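Local coordinates for protein S-adenosylmethionine dependent methyltransferase (Mesorhizobium loti, PDB 3BKW) that probably transfers methyl groups from S-adenosylmethionine to an acceptor substrate, at residues S135-Y149 and L231-R243. Numbering follows the deposited sequence.
Sequences SPGGHFVFSTEHPIY and LDRPMFLLVSARR
Strands 138-145 and 236-242 run antiparallel, their axes 4.6 Å apart at closest approach and their directions at 158°, and paired backbone bonds join them from Phe140 with Ala241 to Thr144 with Leu237. Strand 108-114 lies parallel beside 138-145 and strand 207-213 antiparallel beside 236-242; the order 3-2-1-4-5-7-6, with its last-but-one strand reversed, is the hallmark of the Rossmann-like class I methyltransferase fold. On one face, Phe142 CG sits between its backbone N and carbonyl carbon (chi1 67°), which lays the ring beside Val239, whose CB lies over the ring face 4.2 Å from its centroid. A branched valine suits this slot, being compact and apolar. Nearby, a water gives a 2.7 Å bond to Leu237 O and pairs with Thr144 OG1, so the threonine hydroxyl has a polar partner beside leucine. The opposite face carries Ser143, whose CB meets Leu238 CD2 at 3.5 Å, and Val141 beside Ser240; helix 32-38 packs on Val141, Leu238 and Ser240. Past the strand, His146 N donates to Met235 O (2.8 Å) from above the carbonyl plane. His146 also caps the following helix: ND1 accepts from Ile148 N in the ring plane, leaving a ring face for Pro234 CG, 3.5 Å from the centroid; NE2 is hydrogen-bonded to Glu213. Tyr149 receives Met235 CG (selenomethionine) over its face, with SE farther off in a Met-aromatic contact; its CD1 lies over the guanidinium of Arg233, which is salt-bridged to Glu230. At the far end, Gly137 N, in a type II turn, makes a bent 2.9 Å bond to Arg243 OXT, and Arg243 N donates to Gly138 O. Backbone bonds thus run from turn to His146, whose cap only orients its ring, while Pro234 and Met235 add an apolar clasp beyond the strands.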
loop_
_atom_site.group_PDB
_atom_site.type_symbol
_atom_site.label_atom_id
_atom_site.label_comp_id
_atom_site.label_asym_id
_atom_site.label_seq_id
_atom_site.Cartn_x
_atom_site.Cartn_y
_atom_site.Cartn_z
ATOM N N SER A 135 1.867 -22.734 8.930
ATOM C CA SER A 135 0.667 -23.453 9.376
ATOM C C SER A 135 -0.513 -22.487 9.311
ATOM O O SER A 135 -0.304 -21.270 9.348
ATOM C CB SER A 135 0.854 -24.001 10.782
ATOM O OG SER A 135 1.860 -24.987 10.754
ATOM N N PRO A 136 -1.759 -23.009 9.191
ATOM C CA PRO A 136 -2.938 -22.138 9.116
ATOM C C PRO A 136 -2.950 -21.095 10.239
ATOM O O PRO A 136 -2.636 -21.435 11.380
ATOM C CB PRO A 136 -4.095 -23.133 9.237
ATOM C CG PRO A 136 -3.553 -24.361 8.643
ATOM C CD PRO A 136 -2.151 -24.429 9.118
ATOM N N GLY A 137 -3.223 -19.836 9.886
ATOM C CA GLY A 137 -3.193 -18.710 10.823
ATOM C C GLY A 137 -1.802 -18.125 11.068
ATOM O O GLY A 137 -1.656 -17.187 11.861
ATOM N N GLY A 138 -0.777 -18.660 10.397
ATOM C CA GLY A 138 0.586 -18.174 10.561
ATOM C C GLY A 138 0.790 -16.852 9.859
ATOM O O GLY A 138 -0.024 -16.472 9.014
ATOM N N HIS A 139 1.885 -16.158 10.203
ATOM C CA HIS A 139 2.193 -14.831 9.658
ATOM C C HIS A 139 3.533 -14.750 8.948
ATOM O O HIS A 139 4.411 -15.543 9.192
ATOM C CB HIS A 139 2.172 -13.758 10.743
ATOM C CG HIS A 139 0.815 -13.515 11.321
ATOM N ND1 HIS A 139 0.334 -14.215 12.401
ATOM C CD2 HIS A 139 -0.168 -12.655 10.960
ATOM C CE1 HIS A 139 -0.886 -13.797 12.689
ATOM N NE2 HIS A 139 -1.216 -12.851 11.826
ATOM N N PHE A 140 3.617 -13.789 8.033
ATOM C CA PHE A 140 4.823 -13.435 7.298
ATOM C C PHE A 140 4.976 -11.933 7.500
ATOM O O PHE A 140 4.098 -11.181 7.087
ATOM C CB PHE A 140 4.677 -13.826 5.835
ATOM C CG PHE A 140 5.885 -13.541 4.969
ATOM C CD1 PHE A 140 7.198 -13.464 5.469
ATOM C CD2 PHE A 140 5.709 -13.471 3.586
ATOM C CE1 PHE A 140 8.292 -13.245 4.625
ATOM C CE2 PHE A 140 6.797 -13.274 2.758
ATOM C CZ PHE A 140 8.078 -13.161 3.266
ATOM N N VAL A 141 6.054 -11.526 8.163
ATOM C CA VAL A 141 6.309 -10.133 8.488
ATOM C C VAL A 141 7.676 -9.789 7.922
ATOM O O VAL A 141 8.678 -10.448 8.228
ATOM C CB VAL A 141 6.267 -9.915 10.004
ATOM C CG1 VAL A 141 6.588 -8.455 10.363
ATOM C CG2 VAL A 141 4.904 -10.303 10.563
ATOM N N PHE A 142 7.728 -8.784 7.050
ATOM C CA PHE A 142 8.970 -8.435 6.412
ATOM C C PHE A 142 9.125 -6.966 6.070
ATOM O O PHE A 142 8.132 -6.241 5.914
ATOM C CB PHE A 142 9.153 -9.303 5.150
ATOM C CG PHE A 142 8.149 -9.036 4.034
ATOM C CD1 PHE A 142 8.458 -8.128 3.020
ATOM C CD2 PHE A 142 6.905 -9.696 3.982
ATOM C CE1 PHE A 142 7.564 -7.879 1.956
ATOM C CE2 PHE A 142 5.991 -9.450 2.911
ATOM C CZ PHE A 142 6.335 -8.527 1.906
ATOM N N SER A 143 10.393 -6.559 5.944
ATOM C CA SER A 143 10.749 -5.219 5.524
ATOM C C SER A 143 11.513 -5.290 4.225
ATOM O O SER A 143 12.277 -6.235 3.983
ATOM C CB SER A 143 11.582 -4.510 6.573
ATOM O OG SER A 143 12.784 -5.212 6.827
ATOM N N THR A 144 11.273 -4.295 3.383
ATOM C CA THR A 144 11.996 -4.110 2.134
ATOM C C THR A 144 12.223 -2.618 1.920
ATOM O O THR A 144 11.584 -1.788 2.546
ATOM C CB THR A 144 11.212 -4.679 0.891
ATOM O OG1 THR A 144 9.868 -4.152 0.874
ATOM C CG2 THR A 144 11.143 -6.218 0.920
ATOM N N GLU A 145 13.136 -2.280 1.024
ATOM C CA GLU A 145 13.273 -0.907 0.579
ATOM C C GLU A 145 11.966 -0.508 -0.088
ATOM O O GLU A 145 11.359 -1.277 -0.830
ATOM C CB GLU A 145 14.415 -0.726 -0.416
ATOM C CG GLU A 145 15.769 -0.715 0.254
ATOM C CD GLU A 145 16.938 -0.530 -0.672
ATOM O OE1 GLU A 145 16.749 -0.087 -1.812
ATOM O OE2 GLU A 145 18.049 -0.843 -0.230
ATOM N N HIS A 146 11.520 0.693 0.230
ATOM C CA HIS A 146 10.253 1.230 -0.292
ATOM C C HIS A 146 10.426 1.580 -1.777
ATOM O O HIS A 146 11.512 2.011 -2.175
ATOM C CB HIS A 146 9.901 2.498 0.496
ATOM C CG HIS A 146 8.495 2.962 0.318
ATOM N ND1 HIS A 146 8.054 3.607 -0.817
ATOM C CD2 HIS A 146 7.437 2.919 1.162
ATOM C CE1 HIS A 146 6.776 3.910 -0.680
ATOM N NE2 HIS A 146 6.377 3.505 0.512
ATOM N N PRO A 147 9.377 1.352 -2.611
ATOM C CA PRO A 147 9.534 1.759 -4.014
ATOM C C PRO A 147 9.848 3.257 -4.273
ATOM O O PRO A 147 10.481 3.586 -5.270
ATOM C CB PRO A 147 8.215 1.278 -4.665
ATOM C CG PRO A 147 7.279 1.124 -3.550
ATOM C CD PRO A 147 8.076 0.697 -2.377
ATOM N N ILE A 148 9.429 4.168 -3.388
ATOM C CA ILE A 148 9.817 5.585 -3.505
ATOM C C ILE A 148 11.346 5.714 -3.451
ATOM O O ILE A 148 11.934 6.475 -4.199
ATOM C CB ILE A 148 9.181 6.452 -2.408
ATOM C CG1 ILE A 148 7.702 6.659 -2.732
ATOM C CG2 ILE A 148 9.913 7.826 -2.297
ATOM C CD1 ILE A 148 6.907 7.283 -1.627
ATOM N N TYR A 149 11.964 4.956 -2.549
ATOM C CA TYR A 149 13.399 4.929 -2.391
ATOM C C TYR A 149 14.101 4.214 -3.556
ATOM O O TYR A 149 15.165 4.671 -4.008
ATOM C CB TYR A 149 13.746 4.283 -1.040
ATOM C CG TYR A 149 15.213 4.282 -0.713
ATOM C CD1 TYR A 149 15.834 5.403 -0.159
ATOM C CD2 TYR A 149 15.988 3.145 -0.943
ATOM C CE1 TYR A 149 17.211 5.395 0.140
ATOM C CE2 TYR A 149 17.357 3.129 -0.665
ATOM C CZ TYR A 149 17.959 4.252 -0.102
ATOM O OH TYR A 149 19.314 4.240 0.168
ATOM N N LEU A 231 11.269 11.965 7.481
ATOM C CA LEU A 231 9.891 12.495 7.373
ATOM C C LEU A 231 9.483 12.851 5.939
ATOM O O LEU A 231 8.287 12.847 5.607
ATOM C CB LEU A 231 9.686 13.718 8.267
ATOM C CG LEU A 231 9.836 13.466 9.776
ATOM C CD1 LEU A 231 9.577 14.766 10.536
ATOM C CD2 LEU A 231 8.909 12.382 10.284
ATOM N N ASP A 232 10.457 13.134 5.078
ATOM C CA ASP A 232 10.182 13.555 3.704
ATOM C C ASP A 232 9.892 12.435 2.730
ATOM O O ASP A 232 9.081 12.618 1.828
ATOM C CB ASP A 232 11.295 14.464 3.189
ATOM C CG ASP A 232 11.256 15.822 3.841
ATOM O OD1 ASP A 232 10.156 16.408 3.970
ATOM O OD2 ASP A 232 12.326 16.319 4.187
ATOM N N ARG A 233 10.556 11.299 2.900
ATOM C CA ARG A 233 10.305 10.143 2.060
ATOM C C ARG A 233 10.651 8.856 2.818
ATOM O O ARG A 233 11.626 8.846 3.555
ATOM C CB ARG A 233 11.095 10.242 0.745
ATOM C CG ARG A 233 12.620 10.173 0.882
ATOM C CD ARG A 233 13.157 8.772 0.602
ATOM N NE ARG A 233 14.597 8.748 0.790
ATOM C CZ ARG A 233 15.229 8.594 1.947
ATOM N NH1 ARG A 233 14.572 8.442 3.078
ATOM N NH2 ARG A 233 16.565 8.627 1.968
ATOM N N PRO A 234 9.890 7.780 2.584
ATOM C CA PRO A 234 10.158 6.533 3.278
ATOM C C PRO A 234 11.283 5.728 2.639
ATOM O O PRO A 234 11.322 5.585 1.411
ATOM C CB PRO A 234 8.837 5.778 3.145
ATOM C CG PRO A 234 8.269 6.227 1.871
ATOM C CD PRO A 234 8.729 7.655 1.685
HETATM N N MSE A 235 12.187 5.211 3.463
HETATM C CA MSE A 235 13.214 4.299 2.995
HETATM C C MSE A 235 12.676 2.869 2.934
HETATM O O MSE A 235 13.130 2.083 2.087
HETATM C CB MSE A 235 14.441 4.314 3.899
HETATM C CG MSE A 235 15.597 3.532 3.351
HETATM SE SE MSE A 235 17.202 3.843 4.367
HETATM C CE MSE A 235 17.397 5.716 4.029
ATOM N N PHE A 236 11.740 2.532 3.832
ATOM C CA PHE A 236 11.270 1.152 3.978
ATOM C C PHE A 236 9.779 0.958 3.924
ATOM O O PHE A 236 9.010 1.823 4.334
ATOM C CB PHE A 236 11.746 0.578 5.324
ATOM C CG PHE A 236 13.216 0.722 5.568
ATOM C CD1 PHE A 236 14.106 0.087 4.713
ATOM C CD2 PHE A 236 13.704 1.443 6.653
ATOM C CE1 PHE A 236 15.489 0.191 4.921
ATOM C CE2 PHE A 236 15.080 1.551 6.867
ATOM C CZ PHE A 236 15.966 0.925 5.988
ATOM N N LEU A 237 9.399 -0.201 3.393
ATOM C CA LEU A 237 8.034 -0.707 3.394
ATOM C C LEU A 237 8.021 -1.897 4.356
ATOM O O LEU A 237 8.849 -2.813 4.209
ATOM C CB LEU A 237 7.605 -1.170 1.999
ATOM C CG LEU A 237 6.174 -1.720 1.881
ATOM C CD1 LEU A 237 5.125 -0.610 2.162
ATOM C CD2 LEU A 237 5.914 -2.376 0.516
ATOM N N LEU A 238 7.097 -1.873 5.305
ATOM C CA LEU A 238 6.922 -2.935 6.299
ATOM C C LEU A 238 5.564 -3.584 6.034
ATOM O O LEU A 238 4.542 -2.879 5.941
ATOM C CB LEU A 238 6.990 -2.371 7.709
ATOM C CG LEU A 238 8.126 -1.394 8.014
ATOM C CD1 LEU A 238 8.034 -0.955 9.501
ATOM C CD2 LEU A 238 9.506 -1.917 7.728
ATOM N N VAL A 239 5.530 -4.906 5.903
ATOM C CA VAL A 239 4.269 -5.615 5.652
ATOM C C VAL A 239 4.113 -6.849 6.548
ATOM O O VAL A 239 5.094 -7.565 6.785
ATOM C CB VAL A 239 4.167 -6.122 4.171
ATOM C CG1 VAL A 239 2.817 -6.810 3.911
ATOM C CG2 VAL A 239 4.380 -5.002 3.157
ATOM N N SER A 240 2.895 -7.040 7.064
ATOM C CA SER A 240 2.475 -8.234 7.810
ATOM C C SER A 240 1.327 -8.864 7.029
ATOM O O SER A 240 0.382 -8.160 6.668
ATOM C CB SER A 240 1.968 -7.870 9.199
ATOM O OG SER A 240 1.447 -9.019 9.858
ATOM N N ALA A 241 1.411 -10.163 6.777
ATOM C CA ALA A 241 0.385 -10.911 6.054
ATOM C C ALA A 241 0.111 -12.188 6.823
ATOM O O ALA A 241 1.004 -12.710 7.507
ATOM C CB ALA A 241 0.836 -11.219 4.661
ATOM N N ARG A 242 -1.127 -12.656 6.742
ATOM C CA ARG A 242 -1.559 -13.857 7.431
ATOM C C ARG A 242 -2.018 -14.897 6.432
ATOM O O ARG A 242 -2.590 -14.557 5.406
ATOM C CB ARG A 242 -2.719 -13.508 8.349
ATOM C CG ARG A 242 -3.158 -14.626 9.271
ATOM C CD ARG A 242 -4.386 -14.255 10.098
ATOM N NE ARG A 242 -5.512 -13.866 9.234
ATOM C CZ ARG A 242 -5.908 -12.617 8.948
ATOM N NH1 ARG A 242 -5.306 -11.547 9.472
ATOM N NH2 ARG A 242 -6.938 -12.435 8.121
ATOM N N ARG A 243 -1.765 -16.166 6.717
ATOM C CA ARG A 243 -2.290 -17.226 5.856
ATOM C C ARG A 243 -3.404 -17.978 6.584
ATOM O O ARG A 243 -4.133 -18.734 5.945
ATOM C CB ARG A 243 -1.148 -18.110 5.361
ATOM C CG ARG A 243 -0.564 -19.044 6.370
ATOM C CD ARG A 243 -1.273 -20.379 6.337
ATOM N NE ARG A 243 -0.789 -21.276 5.314
ATOM C CZ ARG A 243 -1.475 -22.270 4.736
ATOM N NH1 ARG A 243 -2.771 -22.485 4.973
ATOM N NH2 ARG A 243 -0.863 -23.036 3.842
ATOM O OXT ARG A 243 -3.616 -17.891 7.796
HETATM O O HOH W 1 7.957 -4.985 2.822
#